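Local coordinates for PDZ domain protein (Parabacteroides distasonis, PDB 4L8N), which is of unknown function but combines PDZ domains with a DUF4136 domain and binds magnesium, at residues S8-Q20 against P29-E41. Numbering follows the deposited sequence.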
loop_
_atom_site.group_PDB
_atom_site.type_symbol
_atom_site.label_atom_id
_atom_site.label_comp_id
_atom_site.label_asym_id
_atom_site.label_seq_id
_atom_site.Cartn_x
_atom_site.Cartn_y
_atom_site.Cartn_z
ATOM N N SER A 8 18.494 -44.598 13.015
ATOM C CA SER A 8 18.587 -43.270 13.618
ATOM C C SER A 8 18.387 -42.148 12.590
ATOM O O SER A 8 19.028 -42.146 11.540
ATOM C CB SER A 8 19.908 -43.105 14.358
ATOM O OG SER A 8 19.936 -43.938 15.504
ATOM N N ILE A 9 17.457 -41.216 12.902
ATOM C CA ILE A 9 17.080 -40.031 12.102
ATOM C C ILE A 9 18.023 -38.877 12.455
ATOM O O ILE A 9 18.429 -38.755 13.608
ATOM C CB ILE A 9 15.577 -39.617 12.327
ATOM C CG1 ILE A 9 14.589 -40.817 12.479
ATOM C CG2 ILE A 9 15.079 -38.574 11.305
ATOM C CD1 ILE A 9 14.439 -41.838 11.230
ATOM N N CYS A 10 18.370 -38.037 11.470
ATOM C CA CYS A 10 19.262 -36.896 11.664
ATOM C C CYS A 10 18.751 -35.645 10.989
ATOM O O CYS A 10 18.046 -35.696 9.977
ATOM C CB CYS A 10 20.666 -37.219 11.195
ATOM S SG CYS A 10 21.327 -38.726 11.912
ATOM N N ARG A 11 19.167 -34.511 11.548
ATOM C CA ARG A 11 18.763 -33.168 11.162
ATOM C C ARG A 11 19.926 -32.218 11.307
ATOM O O ARG A 11 20.849 -32.463 12.091
ATOM C CB ARG A 11 17.633 -32.737 12.130
ATOM C CG ARG A 11 16.590 -31.775 11.579
ATOM C CD ARG A 11 16.469 -30.489 12.391
ATOM N NE ARG A 11 15.926 -30.664 13.746
ATOM C CZ ARG A 11 16.644 -30.597 14.869
ATOM N NH1 ARG A 11 17.956 -30.391 14.819
ATOM N NH2 ARG A 11 16.056 -30.747 16.049
ATOM N N LEU A 12 19.875 -31.112 10.582
ATOM C CA LEU A 12 20.829 -30.035 10.780
ATOM C C LEU A 12 20.057 -28.967 11.518
ATOM O O LEU A 12 18.846 -28.835 11.322
ATOM C CB LEU A 12 21.464 -29.554 9.486
ATOM C CG LEU A 12 22.557 -30.475 8.969
ATOM C CD1 LEU A 12 21.999 -31.444 7.942
ATOM C CD2 LEU A 12 23.748 -29.684 8.429
ATOM N N GLY A 13 20.717 -28.293 12.447
ATOM C CA GLY A 13 20.054 -27.308 13.292
ATOM C C GLY A 13 19.654 -25.989 12.669
ATOM O O GLY A 13 19.749 -24.951 13.335
ATOM N N PHE A 14 19.157 -26.013 11.423
ATOM C CA PHE A 14 18.709 -24.793 10.738
ATOM C C PHE A 14 17.764 -25.079 9.591
ATOM O O PHE A 14 17.839 -26.145 8.988
ATOM C CB PHE A 14 19.908 -23.965 10.207
ATOM C CG PHE A 14 20.833 -24.688 9.251
ATOM C CD1 PHE A 14 20.524 -24.785 7.894
ATOM C CD2 PHE A 14 22.038 -25.215 9.692
ATOM C CE1 PHE A 14 21.373 -25.461 7.013
ATOM C CE2 PHE A 14 22.895 -25.873 8.810
ATOM C CZ PHE A 14 22.553 -26.004 7.476
ATOM N N THR A 15 16.926 -24.088 9.249
ATOM C CA THR A 15 16.032 -24.096 8.082
ATOM C C THR A 15 16.653 -23.151 7.049
ATOM O O THR A 15 17.309 -22.179 7.429
ATOM C CB THR A 15 14.580 -23.713 8.448
ATOM O OG1 THR A 15 14.515 -22.367 8.912
ATOM C CG2 THR A 15 13.965 -24.641 9.483
ATOM N N TYR A 16 16.483 -23.438 5.759
ATOM C CA TYR A 16 17.064 -22.608 4.705
ATOM C C TYR A 16 16.184 -22.534 3.453
ATOM O O TYR A 16 15.242 -23.316 3.290
ATOM C CB TYR A 16 18.457 -23.146 4.317
ATOM C CG TYR A 16 18.428 -24.436 3.514
ATOM C CD1 TYR A 16 18.426 -25.678 4.149
ATOM C CD2 TYR A 16 18.443 -24.415 2.120
ATOM C CE1 TYR A 16 18.405 -26.865 3.418
ATOM C CE2 TYR A 16 18.392 -25.596 1.380
ATOM C CZ TYR A 16 18.392 -26.820 2.034
ATOM O OH TYR A 16 18.389 -27.993 1.312
ATOM N N ASP A 17 16.557 -21.625 2.544
ATOM C CA ASP A 17 15.995 -21.428 1.215
ATOM C C ASP A 17 17.082 -21.516 0.185
ATOM O O ASP A 17 18.232 -21.224 0.500
ATOM C CB ASP A 17 15.410 -20.012 1.116
ATOM C CG ASP A 17 14.002 -19.782 1.608
ATOM O OD1 ASP A 17 13.255 -20.780 1.773
ATOM O OD2 ASP A 17 13.621 -18.605 1.757
ATOM N N ILE A 18 16.736 -21.810 -1.066
ATOM C CA ILE A 18 17.687 -21.616 -2.156
ATOM C C ILE A 18 17.288 -20.209 -2.631
ATOM O O ILE A 18 16.199 -20.038 -3.193
ATOM C CB ILE A 18 17.732 -22.734 -3.239
ATOM C CG1 ILE A 18 18.479 -23.968 -2.700
ATOM C CG2 ILE A 18 18.420 -22.248 -4.523
ATOM C CD1 ILE A 18 17.613 -25.035 -2.210
ATOM N N SER A 19 18.081 -19.192 -2.225
ATOM C CA SER A 19 17.843 -17.765 -2.467
ATOM C C SER A 19 17.586 -17.422 -3.920
ATOM O O SER A 19 18.315 -17.842 -4.820
ATOM C CB SER A 19 19.003 -16.921 -1.959
ATOM O OG SER A 19 18.874 -15.558 -2.325
ATOM N N GLN A 20 16.518 -16.638 -4.112
ATOM C CA GLN A 20 16.065 -16.112 -5.393
ATOM C C GLN A 20 16.395 -14.617 -5.465
ATOM O O GLN A 20 16.235 -14.010 -6.524
ATOM C CB GLN A 20 14.560 -16.393 -5.616
ATOM C CG GLN A 20 14.197 -17.884 -5.829
ATOM C CD GLN A 20 15.095 -18.612 -6.822
ATOM O OE1 GLN A 20 15.760 -19.602 -6.483
ATOM N NE2 GLN A 20 15.167 -18.120 -8.060
ATOM N N PRO A 29 22.245 -21.731 -0.786
ATOM C CA PRO A 29 21.397 -21.831 0.415
ATOM C C PRO A 29 21.614 -20.638 1.360
ATOM O O PRO A 29 22.755 -20.248 1.610
ATOM C CB PRO A 29 21.832 -23.157 1.067
ATOM C CG PRO A 29 22.803 -23.790 0.126
ATOM C CD PRO A 29 23.355 -22.706 -0.736
ATOM N N VAL A 30 20.516 -20.031 1.840
ATOM C CA VAL A 30 20.503 -18.907 2.782
ATOM C C VAL A 30 19.728 -19.382 3.999
ATOM O O VAL A 30 18.570 -19.784 3.862
ATOM C CB VAL A 30 19.922 -17.568 2.196
ATOM C CG1 VAL A 30 19.656 -16.534 3.297
ATOM C CG2 VAL A 30 20.839 -16.982 1.125
ATOM N N ILE A 31 20.360 -19.319 5.178
ATOM C CA ILE A 31 19.786 -19.756 6.447
ATOM C C ILE A 31 18.686 -18.801 6.889
ATOM O O ILE A 31 18.943 -17.612 7.033
ATOM C CB ILE A 31 20.895 -19.873 7.529
ATOM C CG1 ILE A 31 22.182 -20.551 7.020
ATOM C CG2 ILE A 31 20.374 -20.407 8.847
ATOM C CD1 ILE A 31 22.186 -21.939 6.808
ATOM N N LYS A 32 17.487 -19.347 7.180
ATOM C CA LYS A 32 16.303 -18.609 7.614
ATOM C C LYS A 32 16.121 -18.619 9.139
ATOM O O LYS A 32 15.619 -17.637 9.718
ATOM C CB LYS A 32 15.047 -19.221 6.984
ATOM C CG LYS A 32 14.869 -18.963 5.499
ATOM C CD LYS A 32 13.446 -19.304 5.063
ATOM C CE LYS A 32 13.107 -20.780 5.130
ATOM N NZ LYS A 32 11.638 -20.988 5.065
ATOM N N SER A 33 16.404 -19.764 9.772
ATOM C CA SER A 33 16.238 -19.906 11.212
ATOM C C SER A 33 17.149 -20.974 11.744
ATOM O O SER A 33 17.434 -21.940 11.050
ATOM C CB SER A 33 14.789 -20.231 11.576
ATOM O OG SER A 33 14.551 -21.617 11.394
ATOM N N ILE A 34 17.572 -20.801 12.988
ATOM C CA ILE A 34 18.436 -21.708 13.706
ATOM C C ILE A 34 17.591 -22.416 14.743
ATOM O O ILE A 34 16.780 -21.777 15.419
ATOM C CB ILE A 34 19.628 -20.896 14.295
ATOM C CG1 ILE A 34 20.757 -20.798 13.259
ATOM C CG2 ILE A 34 20.193 -21.515 15.556
ATOM C CD1 ILE A 34 20.605 -19.748 12.366
ATOM N N ILE A 35 17.751 -23.729 14.852
ATOM C CA ILE A 35 16.989 -24.496 15.816
ATOM C C ILE A 35 17.647 -24.358 17.211
ATOM O O ILE A 35 18.817 -24.663 17.372
ATOM C CB ILE A 35 16.830 -25.945 15.323
ATOM C CG1 ILE A 35 15.847 -25.945 14.140
ATOM C CG2 ILE A 35 16.352 -26.884 16.448
ATOM C CD1 ILE A 35 16.181 -26.816 13.076
ATOM N N PRO A 36 16.924 -23.850 18.222
ATOM C CA PRO A 36 17.548 -23.678 19.539
ATOM C C PRO A 36 18.013 -24.984 20.122
ATOM O O PRO A 36 17.402 -26.020 19.874
ATOM C CB PRO A 36 16.425 -23.090 20.397
ATOM C CG PRO A 36 15.460 -22.473 19.403
ATOM C CD PRO A 36 15.524 -23.371 18.219
ATOM N N TYR A 37 19.107 -24.930 20.887
ATOM C CA TYR A 37 19.684 -26.069 21.589
ATOM C C TYR A 37 20.327 -27.086 20.612
ATOM O O TYR A 37 20.732 -28.171 21.050
ATOM C CB TYR A 37 18.621 -26.727 22.515
ATOM C CG TYR A 37 18.237 -25.842 23.684
ATOM C CD1 TYR A 37 19.129 -25.611 24.728
ATOM C CD2 TYR A 37 16.989 -25.228 23.744
ATOM C CE1 TYR A 37 18.790 -24.793 25.806
ATOM C CE2 TYR A 37 16.633 -24.413 24.823
ATOM C CZ TYR A 37 17.542 -24.197 25.853
ATOM O OH TYR A 37 17.264 -23.370 26.918
ATOM N N SER A 38 20.519 -26.694 19.328
ATOM C CA SER A 38 21.127 -27.533 18.283
ATOM C C SER A 38 22.643 -27.333 18.179
ATOM O O SER A 38 23.199 -26.387 18.738
ATOM C CB SER A 38 20.479 -27.253 16.926
ATOM O OG SER A 38 20.774 -25.963 16.411
ATOM N N SER A 39 23.306 -28.219 17.436
ATOM C CA SER A 39 24.745 -28.169 17.220
ATOM C C SER A 39 25.097 -27.036 16.271
ATOM O O SER A 39 26.103 -26.368 16.496
ATOM C CB SER A 39 25.263 -29.509 16.707
ATOM O OG SER A 39 25.090 -30.529 17.681
ATOM N N ALA A 40 24.266 -26.792 15.237
ATOM C CA ALA A 40 24.454 -25.677 14.301
ATOM C C ALA A 40 24.462 -24.331 15.068
ATOM O O ALA A 40 25.317 -23.485 14.813
ATOM C CB ALA A 40 23.356 -25.687 13.255
ATOM N N GLU A 41 23.564 -24.185 16.071
ATOM C CA GLU A 41 23.500 -23.012 16.944
ATOM C C GLU A 41 24.833 -22.808 17.675
ATOM O O GLU A 41 25.438 -21.742 17.582
ATOM C CB GLU A 41 22.355 -23.134 17.960
ATOM C CG GLU A 41 22.122 -21.840 18.725
ATOM C CD GLU A 41 21.086 -21.903 19.827
ATOM O OE1 GLU A 41 21.331 -22.598 20.837
ATOM O OE2 GLU A 41 20.054 -21.207 19.707
HETATM O O HOH W 1 23.071 -29.092 14.091
#
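Phe14 lays one face of its ring under the delta methyl of Ile31, whose CD1 sits 3.8 Å from the ring centroid, a CH-pi contact displaced toward the rim. Its CG lies between the backbone N and the carbonyl carbon (chi1 58°), which brings the ring edge to Ala40 CB, at the start of helix 39-43; Ile51 of strand 50-54 also packs on Phe14 and Ile31. On the opposite face of the hairpin, Thr15 OG1 and Ser33 OG share a hydrogen bond of 2.6 Å. Thr15 O accepts from Lys32 N at 2.8 Å and, weakly, from Ser33 N, so that two residues face one: a classic beta bulge. The Lys32 and Asp17 side chains cross at about a right angle, and Lys32 CD lies 3.4 Å from Asp17 OD2. Lys32 NZ and Asp17 OD1 form a long salt bridge at 3.7 Å. Asp17 OD2 is hydrogen-bonded to the Tyr291 hydroxyl and pairs with Lys293 in a salt bridge. With an alanine in place of Lys32, the Asp17 carboxylate would probably lose its methylene cover on this side, and OD1 its distant ammonium partner. At the other end, Ile35 N binds Gly13 O, Ile35 CG2 lies over a face of the Arg11 guanidinium, and a water joins Gly13 N to Ala40 N. Gly13 CA packs against Ala40 CB and the Ser38 side chain. This bulged antiparallel hairpin, leading into a short helix, forms one edge of the N-terminal PDZ domain's sheet, strand 29-34 outermost within the chain.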